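Putative glycoside hydrolase (Bacteroides ovatus, PDB 4ONZ) is of unestablished function but probably folds as a five-bladed beta-propeller of the beta-fructosidase clan. Local coordinates at residues F311-E325 / Y335-V347. Sequence-based numbering, arbitrary orientation.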
loop_
_atom_site.group_PDB
_atom_site.type_symbol
_atom_site.label_atom_id
_atom_site.label_comp_id
_atom_site.label_asym_id
_atom_site.label_seq_id
_atom_site.Cartn_x
_atom_site.Cartn_y
_atom_site.Cartn_z
ATOM N N PHE A 311 13.745 -16.000 -0.708
ATOM C CA PHE A 311 13.599 -14.764 -1.491
ATOM C C PHE A 311 13.133 -13.558 -0.660
ATOM O O PHE A 311 13.175 -12.429 -1.126
ATOM C CB PHE A 311 12.677 -14.975 -2.711
ATOM C CG PHE A 311 11.258 -15.290 -2.354
ATOM C CD1 PHE A 311 10.346 -14.265 -2.147
ATOM C CD2 PHE A 311 10.826 -16.607 -2.230
ATOM C CE1 PHE A 311 9.037 -14.541 -1.810
ATOM C CE2 PHE A 311 9.509 -16.889 -1.891
ATOM C CZ PHE A 311 8.614 -15.852 -1.681
ATOM N N GLU A 312 12.713 -13.799 0.578
ATOM C CA GLU A 312 12.291 -12.726 1.471
ATOM C C GLU A 312 13.432 -12.276 2.385
ATOM O O GLU A 312 13.238 -11.380 3.202
ATOM C CB GLU A 312 11.106 -13.210 2.303
ATOM C CG GLU A 312 9.907 -13.573 1.431
ATOM C CD GLU A 312 8.852 -14.421 2.115
ATOM O OE1 GLU A 312 9.135 -15.037 3.159
ATOM O OE2 GLU A 312 7.729 -14.508 1.577
ATOM N N LYS A 313 14.607 -12.890 2.206
ATOM C CA LYS A 313 15.794 -12.630 3.023
ATOM C C LYS A 313 16.944 -12.104 2.171
ATOM O O LYS A 313 16.954 -12.279 0.954
ATOM C CB LYS A 313 16.250 -13.925 3.695
ATOM C CG LYS A 313 15.220 -14.565 4.606
ATOM C CD LYS A 313 15.692 -15.922 5.108
ATOM C CE LYS A 313 14.741 -16.486 6.149
ATOM N NZ LYS A 313 13.348 -16.556 5.630
ATOM N N SER A 314 17.917 -11.471 2.823
ATOM C CA SER A 314 19.103 -10.938 2.145
ATOM C C SER A 314 20.208 -10.638 3.168
ATOM O O SER A 314 20.062 -10.924 4.357
ATOM C CB SER A 314 18.761 -9.653 1.390
ATOM O OG SER A 314 18.641 -8.561 2.284
ATOM N N GLY A 315 21.309 -10.052 2.698
ATOM C CA GLY A 315 22.412 -9.657 3.578
ATOM C C GLY A 315 21.976 -8.648 4.629
ATOM O O GLY A 315 22.357 -8.746 5.795
ATOM N N GLN A 316 21.158 -7.685 4.215
ATOM C CA GLN A 316 20.658 -6.645 5.105
ATOM C C GLN A 316 19.535 -7.150 6.029
ATOM O O GLN A 316 19.373 -6.641 7.140
ATOM C CB GLN A 316 20.172 -5.450 4.270
ATOM C CG GLN A 316 19.708 -4.230 5.067
ATOM C CD GLN A 316 20.808 -3.584 5.902
ATOM O OE1 GLN A 316 22.001 -3.749 5.630
ATOM N NE2 GLN A 316 20.406 -2.830 6.920
ATOM N N TYR A 317 18.764 -8.136 5.563
ATOM C CA TYR A 317 17.651 -8.712 6.332
ATOM C C TYR A 317 17.789 -10.228 6.367
ATOM O O TYR A 317 17.033 -10.968 5.713
ATOM C CB TYR A 317 16.313 -8.308 5.711
ATOM C CG TYR A 317 16.103 -6.818 5.715
ATOM C CD1 TYR A 317 15.549 -6.182 6.821
ATOM C CD2 TYR A 317 16.475 -6.037 4.620
ATOM C CE1 TYR A 317 15.366 -4.813 6.839
ATOM C CE2 TYR A 317 16.292 -4.666 4.628
ATOM C CZ TYR A 317 15.737 -4.060 5.740
ATOM O OH TYR A 317 15.547 -2.701 5.761
ATOM N N LYS A 318 18.766 -10.670 7.151
ATOM C CA LYS A 318 19.128 -12.079 7.283
ATOM C C LYS A 318 17.949 -12.998 7.556
ATOM O O LYS A 318 17.849 -14.070 6.961
ATOM C CB LYS A 318 20.179 -12.245 8.391
ATOM C CG LYS A 318 21.527 -11.608 8.085
ATOM C CD LYS A 318 22.354 -12.448 7.123
ATOM C CE LYS A 318 23.611 -11.715 6.671
ATOM N NZ LYS A 318 24.419 -11.161 7.791
ATOM N N ASP A 319 17.065 -12.582 8.458
ATOM C CA ASP A 319 15.891 -13.379 8.809
ATOM C C ASP A 319 14.664 -12.972 7.990
ATOM O O ASP A 319 13.585 -13.537 8.155
ATOM C CB ASP A 319 15.603 -13.262 10.306
ATOM C CG ASP A 319 16.788 -13.696 11.175
ATOM O OD1 ASP A 319 17.703 -14.369 10.660
ATOM O OD2 ASP A 319 16.798 -13.368 12.382
ATOM N N GLY A 320 14.834 -11.984 7.113
ATOM C CA GLY A 320 13.777 -11.554 6.201
ATOM C C GLY A 320 12.837 -10.464 6.665
ATOM O O GLY A 320 12.809 -10.097 7.838
ATOM N N THR A 321 12.070 -9.942 5.712
ATOM C CA THR A 321 11.065 -8.913 5.974
ATOM C C THR A 321 10.092 -8.856 4.790
ATOM O O THR A 321 10.491 -9.069 3.638
ATOM C CB THR A 321 11.704 -7.534 6.268
ATOM O OG1 THR A 321 10.692 -6.613 6.689
ATOM C CG2 THR A 321 12.452 -6.983 5.047
ATOM N N VAL A 322 8.812 -8.629 5.085
ATOM C CA VAL A 322 7.764 -8.576 4.068
ATOM C C VAL A 322 6.851 -7.382 4.343
ATOM O O VAL A 322 6.579 -7.059 5.503
ATOM C CB VAL A 322 6.938 -9.887 3.977
ATOM C CG1 VAL A 322 7.842 -11.042 3.608
ATOM C CG2 VAL A 322 6.195 -10.192 5.270
ATOM N N PHE A 323 6.404 -6.719 3.274
ATOM C CA PHE A 323 5.570 -5.515 3.393
ATOM C C PHE A 323 4.434 -5.609 2.388
ATOM O O PHE A 323 4.652 -5.485 1.177
ATOM C CB PHE A 323 6.417 -4.270 3.160
ATOM C CG PHE A 323 5.730 -2.989 3.545
ATOM C CD1 PHE A 323 5.746 -2.553 4.859
ATOM C CD2 PHE A 323 5.099 -2.208 2.596
ATOM C CE1 PHE A 323 5.130 -1.367 5.225
ATOM C CE2 PHE A 323 4.490 -1.025 2.955
ATOM C CZ PHE A 323 4.506 -0.601 4.269
ATOM N N ILE A 324 3.233 -5.846 2.911
ATOM C CA ILE A 324 2.032 -6.099 2.106
ATOM C C ILE A 324 1.404 -4.807 1.646
ATOM O O ILE A 324 1.116 -3.937 2.467
ATOM C CB ILE A 324 0.966 -6.879 2.900
ATOM C CG1 ILE A 324 1.571 -8.079 3.636
ATOM C CG2 ILE A 324 -0.171 -7.325 1.992
ATOM C CD1 ILE A 324 2.367 -9.032 2.786
ATOM N N GLU A 325 1.166 -4.675 0.343
ATOM C CA GLU A 325 0.667 -3.395 -0.164
ATOM C C GLU A 325 -0.345 -3.463 -1.311
ATOM O O GLU A 325 -0.992 -2.450 -1.624
ATOM C CB GLU A 325 1.892 -2.549 -0.528
ATOM C CG GLU A 325 1.653 -1.068 -0.822
ATOM C CD GLU A 325 2.957 -0.286 -0.872
ATOM O OE1 GLU A 325 3.936 -0.711 -0.204
ATOM O OE2 GLU A 325 3.018 0.755 -1.576
ATOM N N TYR A 335 -5.082 -12.281 -4.707
ATOM C CA TYR A 335 -3.637 -12.210 -4.887
ATOM C C TYR A 335 -3.085 -11.064 -4.044
ATOM O O TYR A 335 -3.491 -9.903 -4.205
ATOM C CB TYR A 335 -3.286 -11.974 -6.354
ATOM C CG TYR A 335 -3.637 -13.132 -7.269
ATOM C CD1 TYR A 335 -4.955 -13.369 -7.640
ATOM C CD2 TYR A 335 -2.649 -13.976 -7.777
ATOM C CE1 TYR A 335 -5.289 -14.428 -8.461
ATOM C CE2 TYR A 335 -2.978 -15.040 -8.608
ATOM C CZ TYR A 335 -4.299 -15.258 -8.945
ATOM O OH TYR A 335 -4.641 -16.311 -9.769
ATOM N N LEU A 336 -2.133 -11.405 -3.181
ATOM C CA LEU A 336 -1.469 -10.466 -2.280
ATOM C C LEU A 336 -0.083 -10.147 -2.848
ATOM O O LEU A 336 0.706 -11.067 -3.081
ATOM C CB LEU A 336 -1.315 -11.156 -0.924
ATOM C CG LEU A 336 -1.085 -10.323 0.321
ATOM C CD1 LEU A 336 -2.277 -9.400 0.526
ATOM C CD2 LEU A 336 -0.915 -11.251 1.505
ATOM N N TYR A 337 0.220 -8.866 -3.046
ATOM C CA TYR A 337 1.514 -8.436 -3.566
ATOM C C TYR A 337 2.252 -7.692 -2.484
ATOM O O TYR A 337 1.694 -6.809 -1.823
ATOM C CB TYR A 337 1.358 -7.586 -4.828
ATOM C CG TYR A 337 0.852 -8.396 -5.974
ATOM C CD1 TYR A 337 1.727 -9.147 -6.740
ATOM C CD2 TYR A 337 -0.511 -8.472 -6.258
ATOM C CE1 TYR A 337 1.264 -9.933 -7.779
ATOM C CE2 TYR A 337 -0.974 -9.244 -7.292
ATOM C CZ TYR A 337 -0.080 -9.972 -8.051
ATOM O OH TYR A 337 -0.526 -10.772 -9.067
ATOM N N TYR A 338 3.509 -8.051 -2.308
ATOM C CA TYR A 338 4.305 -7.493 -1.226
ATOM C C TYR A 338 5.746 -7.301 -1.591
ATOM O O TYR A 338 6.259 -7.956 -2.508
ATOM C CB TYR A 338 4.211 -8.408 -0.004
ATOM C CG TYR A 338 4.700 -9.855 -0.166
ATOM C CD1 TYR A 338 3.893 -10.847 -0.756
ATOM C CD2 TYR A 338 5.918 -10.253 0.367
ATOM C CE1 TYR A 338 4.337 -12.168 -0.859
ATOM C CE2 TYR A 338 6.363 -11.561 0.268
ATOM C CZ TYR A 338 5.578 -12.516 -0.337
ATOM O OH TYR A 338 6.063 -13.810 -0.406
ATOM N N GLY A 339 6.372 -6.360 -0.888
ATOM C CA GLY A 339 7.779 -6.112 -1.018
ATOM C C GLY A 339 8.440 -7.180 -0.171
ATOM O O GLY A 339 8.005 -7.448 0.961
ATOM N N CYS A 340 9.453 -7.824 -0.735
ATOM C CA CYS A 340 10.189 -8.850 -0.023
ATOM C C CYS A 340 11.647 -8.409 0.066
ATOM O O CYS A 340 12.249 -7.984 -0.928
ATOM C CB CYS A 340 9.993 -10.235 -0.685
ATOM S SG CYS A 340 10.519 -10.385 -2.397
ATOM N N ALA A 341 12.184 -8.431 1.288
ATOM C CA ALA A 341 13.570 -8.053 1.556
ATOM C C ALA A 341 13.894 -6.604 1.192
ATOM O O ALA A 341 15.050 -6.283 0.899
ATOM C CB ALA A 341 14.516 -9.010 0.828
ATOM N N ASP A 342 12.890 -5.727 1.224
ATOM C CA ASP A 342 13.064 -4.328 0.825
ATOM C C ASP A 342 13.672 -4.178 -0.564
ATOM O O ASP A 342 14.301 -3.157 -0.844
ATOM C CB ASP A 342 13.951 -3.564 1.834
ATOM C CG ASP A 342 13.162 -2.725 2.819
ATOM O OD1 ASP A 342 11.968 -2.442 2.590
ATOM O OD2 ASP A 342 13.772 -2.308 3.820
ATOM N N SER A 343 13.473 -5.157 -1.450
ATOM C CA SER A 343 14.119 -5.089 -2.751
ATOM C C SER A 343 13.381 -5.676 -3.944
ATOM O O SER A 343 13.641 -5.262 -5.064
ATOM C CB SER A 343 15.496 -5.747 -2.670
ATOM O OG SER A 343 15.369 -7.113 -2.354
ATOM N N GLN A 344 12.485 -6.629 -3.723
ATOM C CA GLN A 344 11.768 -7.261 -4.831
ATOM C C GLN A 344 10.260 -7.316 -4.585
ATOM O O GLN A 344 9.792 -6.940 -3.512
ATOM C CB GLN A 344 12.344 -8.662 -5.042
ATOM C CG GLN A 344 13.795 -8.650 -5.511
ATOM C CD GLN A 344 14.514 -9.952 -5.220
ATOM O OE1 GLN A 344 14.360 -10.533 -4.139
ATOM N NE2 GLN A 344 15.317 -10.414 -6.174
ATOM N N VAL A 345 9.496 -7.738 -5.595
ATOM C CA VAL A 345 8.052 -7.920 -5.427
ATOM C C VAL A 345 7.736 -9.405 -5.483
ATOM O O VAL A 345 8.247 -10.133 -6.344
ATOM C CB VAL A 345 7.214 -7.193 -6.491
ATOM C CG1 VAL A 345 5.727 -7.524 -6.339
ATOM C CG2 VAL A 345 7.425 -5.683 -6.419
ATOM N N ALA A 346 6.909 -9.851 -4.541
ATOM C CA ALA A 346 6.472 -11.239 -4.483
ATOM C C ALA A 346 4.957 -11.314 -4.392
ATOM O O ALA A 346 4.278 -10.319 -4.092
ATOM C CB ALA A 346 7.118 -11.965 -3.313
ATOM N N VAL A 347 4.437 -12.512 -4.640
ATOM C CA VAL A 347 3.003 -12.747 -4.631
ATOM C C VAL A 347 2.643 -13.979 -3.801
ATOM O O VAL A 347 3.416 -14.949 -3.735
ATOM C CB VAL A 347 2.463 -12.912 -6.081
ATOM C CG1 VAL A 347 2.991 -14.187 -6.730
ATOM C CG2 VAL A 347 0.943 -12.912 -6.108
HETATM O O HOH W 1 17.803 -6.459 1.058
#
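Tyr-338 reaches from its strand to Glu-312 of the 3-10 turn, its OH donating to Glu-312 OE2 at 2.7 Å on the anti lone pair of that oxygen, with carboxylate and ring planes 64° apart. With CG between the backbone N and the carbonyl carbon (chi1 60°), the Tyr-338 ring lies obliquely beside Val-322, CG1 of Val-322 3.7 Å from CE2 of Tyr-338, and Ile-324 CD1 meets Tyr-338 CB. Packing is tightest where Ile-324 and Leu-336 cross at about a right angle, Ile-324 CG2 to Leu-336 CD1 3.3 Å. Tyr-338 OH lies at the edge of the Phe-311 ring, near its plane, and so does Cys-340 SG, in a sulfur-aromatic contact, 3.9 Å from Phe-311 CD1. Between the backbones, Phe-323 and Gly-339 pair antiparallel through two hydrogen bonds, and the pairing continues with one from Ala-341 N to Thr-321 O, N-H...O angle 173°. The other end is looser: Tyr-317 OH and Asp-342 OD2, on partly exposed residues, lie 2.7 Å apart, and one water links Ser-314 OG to Ala-341 O. There Ser-343 and Gln-344 form a classic beta bulge opposite Cys-340. Arg-20 gives Glu-312 OE2 a salt bridge, while Phe-305 meets the Tyr-338 ring edge-to-face. Strands 322-330, 333-340 and 344-350 make an antiparallel up-and-down sheet, consistent with one propeller blade; Phe-323 and Glu-325 touch strands 50-59 and 118-126, and Tyr-337 packs on strand 62-70.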